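Local coordinates for protein beta-mannosidase (PDB 4UOJ) that probably releases beta-linked mannose by hydrolysis from the non-reducing ends of mannosides, at residues 129-134 / 424-429; 862-867 / 933-938. One frame throughout, in Å; residues are numbered along the deposited sequence.

Contact 1. Residues 129-134 / 424-429. With MAN (alpha-D-mannopyranose), chain G.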
ATOM      1  N   ASP A 129     -21.234  15.237   2.188  1.00 51.38           N
ATOM      2  CA  ASP A 129     -20.726  15.013   0.829  1.00 51.63           C
ATOM      3  C   ASP A 129     -19.199  14.682   0.771  1.00 50.54           C
ATOM      4  O   ASP A 129     -18.498  15.097  -0.164  1.00 49.42           O
ATOM      5  CB  ASP A 129     -21.051  16.229  -0.044  1.00 53.66           C
ATOM      6  CG  ASP A 129     -20.425  17.531   0.447  1.00 56.86           C
ATOM      7  OD1 ASP A 129     -19.969  17.569   1.616  1.00 54.64           O
ATOM      8  OD2 ASP A 129     -20.419  18.511  -0.342  1.00 61.81           O
ATOM      9  N   ASN A 130     -18.705  13.946   1.775  1.00 46.41           N
ATOM     10  CA  ASN A 130     -17.299  13.508   1.834  1.00 45.91           C
ATOM     11  C   ASN A 130     -17.170  12.208   2.602  1.00 47.56           C
ATOM     12  O   ASN A 130     -17.541  12.136   3.768  1.00 50.79           O
ATOM     13  CB  ASN A 130     -16.391  14.578   2.450  1.00 44.65           C
ATOM     14  CG  ASN A 130     -14.923  14.417   2.105  1.00 50.95           C
ATOM     15  OD1 ASN A 130     -14.364  13.321   2.102  1.00 50.73           O
ATOM     16  ND2 ASN A 130     -14.261  15.517   1.837  1.00 46.71           N
ATOM     17  N   GLN A 131     -16.645  11.186   1.935  1.00 45.02           N
ATOM     18  CA  GLN A 131     -16.407   9.861   2.488  1.00 44.66           C
ATOM     19  C   GLN A 131     -15.357   9.902   3.600  1.00 46.52           C
ATOM     20  O   GLN A 131     -15.423   9.109   4.554  1.00 46.52           O
ATOM     21  CB  GLN A 131     -15.927   8.932   1.351  1.00 45.27           C
ATOM     22  CG  GLN A 131     -15.752   7.464   1.758  1.00 48.14           C
ATOM     23  CD  GLN A 131     -15.297   6.535   0.652  1.00 49.67           C
ATOM     24  OE1 GLN A 131     -15.247   6.874  -0.531  1.00 44.88           O
ATOM     25  NE2 GLN A 131     -14.964   5.319   1.044  1.00 45.33           N
ATOM     26  N   PHE A 132     -14.391  10.825   3.448  1.00 44.23           N
ATOM     27  CA  PHE A 132     -13.197  10.950   4.270  1.00 43.17           C
ATOM     28  C   PHE A 132     -13.301  11.904   5.458  1.00 45.83           C
ATOM     29  O   PHE A 132     -12.293  12.191   6.110  1.00 46.72           O
ATOM     30  CB  PHE A 132     -12.034  11.359   3.365  1.00 44.82           C
ATOM     31  CG  PHE A 132     -12.007  10.713   1.994  1.00 44.09           C
ATOM     32  CD1 PHE A 132     -11.948   9.328   1.853  1.00 43.90           C
ATOM     33  CD2 PHE A 132     -11.975  11.507   0.847  1.00 45.36           C
ATOM     34  CE1 PHE A 132     -11.870   8.745   0.592  1.00 44.57           C
ATOM     35  CE2 PHE A 132     -11.908  10.941  -0.417  1.00 45.81           C
ATOM     36  CZ  PHE A 132     -11.853   9.557  -0.541  1.00 46.91           C
ATOM     37  N   ARG A 133     -14.509  12.391   5.748  1.00 46.11           N
ATOM     38  CA  ARG A 133     -14.741  13.302   6.871  1.00 46.99           C
ATOM     39  C   ARG A 133     -15.600  12.700   7.969  1.00 48.72           C
ATOM     40  O   ARG A 133     -16.482  11.864   7.715  1.00 47.47           O
ATOM     41  CB  ARG A 133     -15.363  14.623   6.384  1.00 47.91           C
ATOM     42  CG  ARG A 133     -14.338  15.539   5.710  1.00 50.04           C
ATOM     43  CD  ARG A 133     -14.933  16.805   5.133  1.00 48.58           C
ATOM     44  NE  ARG A 133     -15.285  17.757   6.173  1.00 50.24           N
ATOM     45  CZ  ARG A 133     -15.882  18.923   5.954  1.00 54.43           C
ATOM     46  NH1 ARG A 133     -16.185  19.305   4.724  1.00 48.22           N
ATOM     47  NH2 ARG A 133     -16.174  19.716   6.968  1.00 49.22           N
ATOM     48  N   GLN A 134     -15.341  13.160   9.196  1.00 47.63           N
ATOM     49  CA  GLN A 134     -16.147  12.829  10.361  1.00 48.79           C
ATOM     50  C   GLN A 134     -17.233  13.904  10.440  1.00 50.53           C
ATOM     51  O   GLN A 134     -16.917  15.095  10.491  1.00 52.49           O
ATOM     52  CB  GLN A 134     -15.286  12.816  11.630  1.00 50.02           C
ATOM     53  CG  GLN A 134     -16.029  12.470  12.912  1.00 54.30           C
ATOM     54  CD  GLN A 134     -15.150  12.630  14.135  1.00 60.91           C
ATOM     55  OE1 GLN A 134     -14.537  13.678  14.354  1.00 57.96           O
ATOM     56  NE2 GLN A 134     -15.094  11.595  14.965  1.00 57.79           N
ATOM     57  N   SER A 424      -6.101   6.823  -5.368  1.00 38.47           N
ATOM     58  CA  SER A 424      -7.189   6.770  -4.375  1.00 38.86           C
ATOM     59  C   SER A 424      -8.116   5.590  -4.708  1.00 40.15           C
ATOM     60  O   SER A 424      -8.586   5.504  -5.835  1.00 40.96           O
ATOM     61  CB  SER A 424      -7.972   8.074  -4.408  1.00 41.20           C
ATOM     62  OG  SER A 424      -9.201   8.045  -3.705  1.00 43.66           O
ATOM     63  N   GLY A 425      -8.352   4.657  -3.786  1.00 39.38           N
ATOM     64  CA  GLY A 425      -7.821   4.626  -2.422  1.00 39.78           C
ATOM     65  C   GLY A 425      -8.597   5.443  -1.422  1.00 40.88           C
ATOM     66  O   GLY A 425      -9.383   6.299  -1.796  1.00 42.08           O
ATOM     67  N   THR A 426      -8.355   5.190  -0.138  1.00 40.25           N
ATOM     68  CA  THR A 426      -8.944   5.948   0.959  1.00 41.05           C
ATOM     69  C   THR A 426      -7.903   6.184   2.065  1.00 43.03           C
ATOM     70  O   THR A 426      -6.829   5.566   2.046  1.00 42.88           O
ATOM     71  CB  THR A 426     -10.192   5.243   1.520  1.00 44.31           C
ATOM     72  OG1 THR A 426     -10.866   6.154   2.380  1.00 48.13           O
ATOM     73  CG2 THR A 426      -9.857   4.007   2.336  1.00 42.83           C
ATOM     74  N   TYR A 427      -8.240   7.035   3.044  1.00 40.07           N
ATOM     75  CA  TYR A 427      -7.376   7.233   4.204  1.00 40.93           C
ATOM     76  C   TYR A 427      -7.648   6.007   5.085  1.00 43.39           C
ATOM     77  O   TYR A 427      -8.804   5.745   5.416  1.00 43.87           O
ATOM     78  CB  TYR A 427      -7.682   8.560   4.943  1.00 40.76           C
ATOM     79  CG  TYR A 427      -7.543   9.784   4.066  1.00 40.50           C
ATOM     80  CD1 TYR A 427      -6.313  10.404   3.901  1.00 40.66           C
ATOM     81  CD2 TYR A 427      -8.648  10.313   3.389  1.00 41.36           C
ATOM     82  CE1 TYR A 427      -6.172  11.517   3.079  1.00 41.67           C
ATOM     83  CE2 TYR A 427      -8.529  11.434   2.575  1.00 41.83           C
ATOM     84  CZ  TYR A 427      -7.278  12.031   2.417  1.00 44.03           C
ATOM     85  OH  TYR A 427      -7.135  13.118   1.607  1.00 42.77           O
ATOM     86  N   LEU A 428      -6.603   5.233   5.409  1.00 41.49           N
ATOM     87  CA  LEU A 428      -6.778   4.002   6.186  1.00 41.31           C
ATOM     88  C   LEU A 428      -7.291   4.285   7.591  1.00 44.53           C
ATOM     89  O   LEU A 428      -6.843   5.252   8.218  1.00 44.73           O
ATOM     90  CB  LEU A 428      -5.485   3.168   6.266  1.00 40.96           C
ATOM     91  CG  LEU A 428      -4.745   2.797   4.982  1.00 42.11           C
ATOM     92  CD1 LEU A 428      -3.446   2.080   5.305  1.00 41.76           C
ATOM     93  CD2 LEU A 428      -5.620   1.934   4.088  1.00 43.02           C
ATOM     94  N   PRO A 429      -8.196   3.433   8.120  1.00 43.13           N
ATOM     95  CA  PRO A 429      -8.659   3.617   9.508  1.00 44.17           C
ATOM     96  C   PRO A 429      -7.541   3.394  10.502  1.00 46.16           C
ATOM     97  O   PRO A 429      -6.546   2.767  10.156  1.00 46.21           O
ATOM     98  CB  PRO A 429      -9.739   2.547   9.662  1.00 45.87           C
ATOM     99  CG  PRO A 429     -10.097   2.145   8.254  1.00 47.67           C
ATOM    100  CD  PRO A 429      -8.823   2.263   7.500  1.00 44.28           C
TER
HETATM  101  C1  MAN G   6     -23.053  21.784  -4.813  1.00 63.93           C
HETATM  102  C2  MAN G   6     -21.623  21.464  -5.246  1.00 65.85           C
HETATM  103  C3  MAN G   6     -21.236  20.066  -4.762  1.00 66.23           C
HETATM  104  C4  MAN G   6     -21.468  19.903  -3.248  1.00 64.31           C
HETATM  105  C5  MAN G   6     -22.883  20.338  -2.843  1.00 63.28           C
HETATM  106  C6  MAN G   6     -23.054  20.432  -1.333  1.00 64.02           C
HETATM  107  O2  MAN G   6     -20.726  22.434  -4.693  1.00 65.09           O
HETATM  108  O3  MAN G   6     -19.866  19.859  -5.063  1.00 68.79           O
HETATM  109  O4  MAN G   6     -21.264  18.553  -2.854  1.00 60.56           O
HETATM  110  O5  MAN G   6     -23.183  21.631  -3.378  1.00 62.85           O
HETATM  111  O6  MAN G   6     -24.418  20.635  -0.974  1.00 61.84           O
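The Phe132 ring meets Tyr427 over its face and Thr426 at its rim. The edge of Tyr427 is turned toward the Phe132 face in a T-shaped stack, with centroids 5.2 Å apart and planes at 82°. Its CD2 and CE2 press on the root of Phe132, Tyr427 CD2 lying 3.5 Å from Phe132 CB. Thr426 OG1 approaches near the ring plane, 3.3 Å from Phe132 CE1; it stands anti to the Thr426 backbone N (chi1 -168°), which turns the hydroxyl rather than the methyl to the ring. Gln131 CB rests 4.0 Å above the plane of the Phe132 ring, offset toward the rim. An Asx turn holds the backbone at Phe132: Asn130 OD1 accepts from Phe132 N at 2.8 Å, within a type I turn from Asn130 to Arg133. Replacing Phe132 by an alanine would probably leave the Tyr427 edge without its aromatic face and open a gap beside Thr426. This closely packed, buried part ends at Gln131 and Phe132; the partly exposed Asp129 turns instead to the mannose, whose O4 donates to Asp129 OD2 at 2.7 Å. The contact seats a galactose-binding-like domain loop, between strands 123-126 and 135-138, on the loop from strand 418-421 to helix 430-439, in a parallel array consistent with the barrel of family 2 glycoside hydrolases. Helix 458-475 binds both loops: its Glu467 takes hydrogen bonds from Tyr427 OH and Asn130 ND2, and its Asn471 bonds Phe132 O.

Contact 2. Residues 862-867 / 933-938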
ATOM      1  N   PRO A 862      12.996 -33.808 -13.968  1.00 50.63           N
ATOM      2  CA  PRO A 862      13.880 -33.864 -12.798  1.00 50.90           C
ATOM      3  C   PRO A 862      13.488 -34.964 -11.825  1.00 50.76           C
ATOM      4  O   PRO A 862      14.261 -35.274 -10.939  1.00 51.99           O
ATOM      5  CB  PRO A 862      13.740 -32.472 -12.179  1.00 51.05           C
ATOM      6  CG  PRO A 862      12.386 -32.012 -12.569  1.00 51.88           C
ATOM      7  CD  PRO A 862      12.012 -32.711 -13.854  1.00 51.13           C
ATOM      8  N   LYS A 863      12.306 -35.563 -12.031  1.00 49.15           N
ATOM      9  CA  LYS A 863      11.740 -36.622 -11.212  1.00 50.04           C
ATOM     10  C   LYS A 863      11.660 -36.212  -9.731  1.00 51.25           C
ATOM     11  O   LYS A 863      12.320 -36.776  -8.873  1.00 49.22           O
ATOM     12  CB  LYS A 863      12.426 -37.974 -11.475  1.00 52.02           C
ATOM     13  CG  LYS A 863      11.785 -38.693 -12.639  1.00 57.15           C
ATOM     14  CD  LYS A 863      12.701 -39.691 -13.295  1.00 68.81           C
ATOM     15  CE  LYS A 863      12.001 -40.423 -14.428  1.00 74.81           C
ATOM     16  NZ  LYS A 863      11.126 -41.520 -13.923  1.00 80.20           N
ATOM     17  N   LEU A 864      10.842 -35.182  -9.471  1.00 49.36           N
ATOM     18  CA  LEU A 864      10.658 -34.597  -8.142  1.00 49.15           C
ATOM     19  C   LEU A 864       9.904 -35.524  -7.187  1.00 50.90           C
ATOM     20  O   LEU A 864       8.924 -36.154  -7.563  1.00 50.49           O
ATOM     21  CB  LEU A 864       9.924 -33.233  -8.217  1.00 48.31           C
ATOM     22  CG  LEU A 864      10.573 -32.070  -8.983  1.00 49.56           C
ATOM     23  CD1 LEU A 864       9.608 -30.913  -9.165  1.00 48.00           C
ATOM     24  CD2 LEU A 864      11.812 -31.566  -8.289  1.00 50.24           C
ATOM     25  N   HIS A 865      10.392 -35.584  -5.949  1.00 50.56           N
ATOM     26  CA  HIS A 865       9.740 -36.326  -4.876  0.50 51.93           C
ATOM     27  C   HIS A 865       9.344 -35.350  -3.777  1.00 52.93           C
ATOM     28  O   HIS A 865      10.143 -34.486  -3.352  1.00 51.18           O
ATOM     29  CB  HIS A 865      10.608 -37.463  -4.319  0.50 54.46           C
ATOM     30  CG  HIS A 865       9.905 -38.298  -3.285  0.50 57.90           C
ATOM     31  ND1 HIS A 865      10.254 -38.255  -1.947  0.50 59.40           N
ATOM     32  CD2 HIS A 865       8.873 -39.167  -3.414  0.50 59.64           C
ATOM     33  CE1 HIS A 865       9.456 -39.095  -1.308  0.50 59.99           C
ATOM     34  NE2 HIS A 865       8.604 -39.659  -2.158  0.50 60.35           N
ATOM     35  N   LEU A 866       8.090 -35.455  -3.343  1.00 48.14           N
ATOM     36  CA  LEU A 866       7.555 -34.593  -2.308  1.00 46.94           C
ATOM     37  C   LEU A 866       7.040 -35.427  -1.145  1.00 49.05           C
ATOM     38  O   LEU A 866       6.385 -36.473  -1.335  1.00 49.59           O
ATOM     39  CB  LEU A 866       6.428 -33.724  -2.883  1.00 46.89           C
ATOM     40  CG  LEU A 866       5.777 -32.684  -1.961  1.00 48.78           C
ATOM     41  CD1 LEU A 866       6.736 -31.531  -1.704  1.00 49.95           C
ATOM     42  CD2 LEU A 866       4.478 -32.177  -2.552  1.00 49.96           C
ATOM     43  N   SER A 867       7.315 -34.946   0.064  1.00 44.72           N
ATOM     44  CA  SER A 867       6.855 -35.585   1.286  1.00 46.62           C
ATOM     45  C   SER A 867       6.665 -34.546   2.353  1.00 46.53           C
ATOM     46  O   SER A 867       7.305 -33.513   2.307  1.00 46.04           O
ATOM     47  CB  SER A 867       7.845 -36.674   1.756  1.00 50.86           C
ATOM     48  OG  SER A 867       9.169 -36.182   1.948  1.00 53.41           O
ATOM     49  N   VAL A 933       3.997 -30.409  -6.206  1.00 41.10           N
ATOM     50  CA  VAL A 933       5.274 -29.840  -6.626  1.00 39.74           C
ATOM     51  C   VAL A 933       5.396 -29.989  -8.155  1.00 42.19           C
ATOM     52  O   VAL A 933       4.899 -30.953  -8.729  1.00 43.13           O
ATOM     53  CB  VAL A 933       6.499 -30.372  -5.830  1.00 40.81           C
ATOM     54  CG1 VAL A 933       6.876 -31.802  -6.215  1.00 42.13           C
ATOM     55  CG2 VAL A 933       7.700 -29.433  -5.982  1.00 40.43           C
ATOM     56  N   GLU A 934       6.029 -29.009  -8.791  1.00 39.52           N
ATOM     57  CA  GLU A 934       6.255 -28.972 -10.227  1.00 40.29           C
ATOM     58  C   GLU A 934       7.479 -28.128 -10.540  1.00 41.67           C
ATOM     59  O   GLU A 934       8.032 -27.512  -9.653  1.00 42.09           O
ATOM     60  CB  GLU A 934       5.026 -28.402 -10.952  1.00 41.84           C
ATOM     61  CG  GLU A 934       4.843 -26.912 -10.762  1.00 44.26           C
ATOM     62  CD  GLU A 934       3.564 -26.387 -11.340  1.00 51.41           C
ATOM     63  OE1 GLU A 934       2.515 -26.534 -10.676  1.00 50.68           O
ATOM     64  OE2 GLU A 934       3.610 -25.807 -12.444  1.00 48.46           O
ATOM     65  N   SER A 935       7.860 -28.065 -11.812  1.00 40.01           N
ATOM     66  CA  SER A 935       9.014 -27.300 -12.282  1.00 39.85           C
ATOM     67  C   SER A 935       8.797 -26.857 -13.720  1.00 41.10           C
ATOM     68  O   SER A 935       7.807 -27.237 -14.329  1.00 41.23           O
ATOM     69  CB  SER A 935      10.286 -28.152 -12.187  1.00 41.05           C
ATOM     70  OG  SER A 935      10.318 -29.148 -13.192  1.00 44.71           O
ATOM     71  N   LEU A 936       9.760 -26.090 -14.269  1.00 42.59           N
ATOM     72  CA  LEU A 936       9.738 -25.573 -15.646  1.00 42.37           C
ATOM     73  C   LEU A 936       9.388 -26.686 -16.636  1.00 44.50           C
ATOM     74  O   LEU A 936       8.639 -26.443 -17.584  1.00 45.78           O
ATOM     75  CB  LEU A 936      11.084 -24.933 -15.990  1.00 41.99           C
ATOM     76  CG  LEU A 936      11.130 -24.078 -17.240  1.00 44.26           C
ATOM     77  CD1 LEU A 936      10.445 -22.746 -16.996  1.00 44.99           C
ATOM     78  CD2 LEU A 936      12.560 -23.878 -17.708  1.00 45.12           C
ATOM     79  N   TRP A 937       9.914 -27.900 -16.387  1.00 42.25           N
ATOM     80  CA  TRP A 937       9.664 -29.098 -17.209  0.50 43.05           C
ATOM     81  C   TRP A 937       8.159 -29.403 -17.374  1.00 43.07           C
ATOM     82  O   TRP A 937       7.727 -29.808 -18.436  1.00 43.31           O
ATOM     83  CB  TRP A 937      10.416 -30.313 -16.610  0.50 43.07           C
ATOM     84  CG  TRP A 937       9.928 -31.661 -17.087  0.50 43.54           C
ATOM     85  CD1 TRP A 937       9.087 -32.498 -16.428  0.50 43.28           C
ATOM     86  CD2 TRP A 937      10.240 -32.299 -18.332  0.50 44.52           C
ATOM     87  NE1 TRP A 937       8.850 -33.621 -17.177  0.50 44.11           N
ATOM     88  CE2 TRP A 937       9.534 -33.522 -18.360  0.50 44.85           C
ATOM     89  CE3 TRP A 937      11.051 -31.959 -19.430  0.50 44.70           C
ATOM     90  CZ2 TRP A 937       9.618 -34.414 -19.440  0.50 46.03           C
ATOM     91  CZ3 TRP A 937      11.132 -32.844 -20.505  0.50 46.34           C
ATOM     92  CH2 TRP A 937      10.419 -34.057 -20.500  0.50 46.77           C
ATOM     93  N   ASP A 938       7.376 -29.227 -16.302  1.00 42.04           N
ATOM     94  CA  ASP A 938       5.944 -29.558 -16.312  1.00 42.45           C
ATOM     95  C   ASP A 938       5.097 -28.669 -17.209  1.00 44.71           C
ATOM     96  O   ASP A 938       3.978 -29.032 -17.510  1.00 46.42           O
ATOM     97  CB  ASP A 938       5.347 -29.658 -14.898  1.00 41.32           C
ATOM     98  CG  ASP A 938       5.960 -30.747 -14.074  1.00 44.74           C
ATOM     99  OD1 ASP A 938       5.722 -31.922 -14.389  1.00 46.58           O
ATOM    100  OD2 ASP A 938       6.729 -30.434 -13.141  1.00 46.05           O
TER
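Two strands of the C-terminal Ig-fold domain, 864-869 and 932-934, belong to separate antiparallel sheets and meet here through side chains, their segments running nearly antiparallel at 171°. Val933 lies at the middle of the contact. Its CG1 sits between the two leucines, 3.9 Å from Leu864 CB and equally 3.9 Å from Leu866 CB. Val933 CG1 lies between its own backbone N and carbonyl carbon (chi1 74°), which places this methyl toward both neighbours, while CG2 turns to Leu864 CD1 at 4.0 Å. The same Leu864 methyl continues along the strand, lying 3.8 Å from Glu934 C and approaching Ser935 CB. Beyond the strand, Pro862 CG packs 3.6 Å from Ser935 OG, and Pro862 CD meets the pyrrole side of Trp937 obliquely, a less certain contact because the indole has two conformers. The turn carrying Trp937 is tied internally: Ser935 N donates to Asp938 OD2 at 2.9 Å, using the anti lone pair of that oxygen, and Asp938 N bonds back to Ser935 O. No hydrogen bond joins the two segments, so their association rests mainly on apolar side-chain contact, as between facing sheets of a beta sandwich, while polar bonds shape the turn itself.

Contact 1 and contact 2 lie about 48 Å apart between centres and about 33 Å between nearest atoms, with the centre of the chain falling between them. Both segments of contact 1 precede those of contact 2 in the sequence. No sheet is common to them. Contact 1 joins parts far apart in sequence, with 289 residues between its segments, and brings the galactose-binding-like domain against the loop leading into helix 430-439. Contact 2 has 65 intervening residues, and both its segments fall in the Ig-fold domain near the C-terminus. One contact therefore links separate parts of this large single-chain enzyme, whereas the other packs two sheets of one domain against each other.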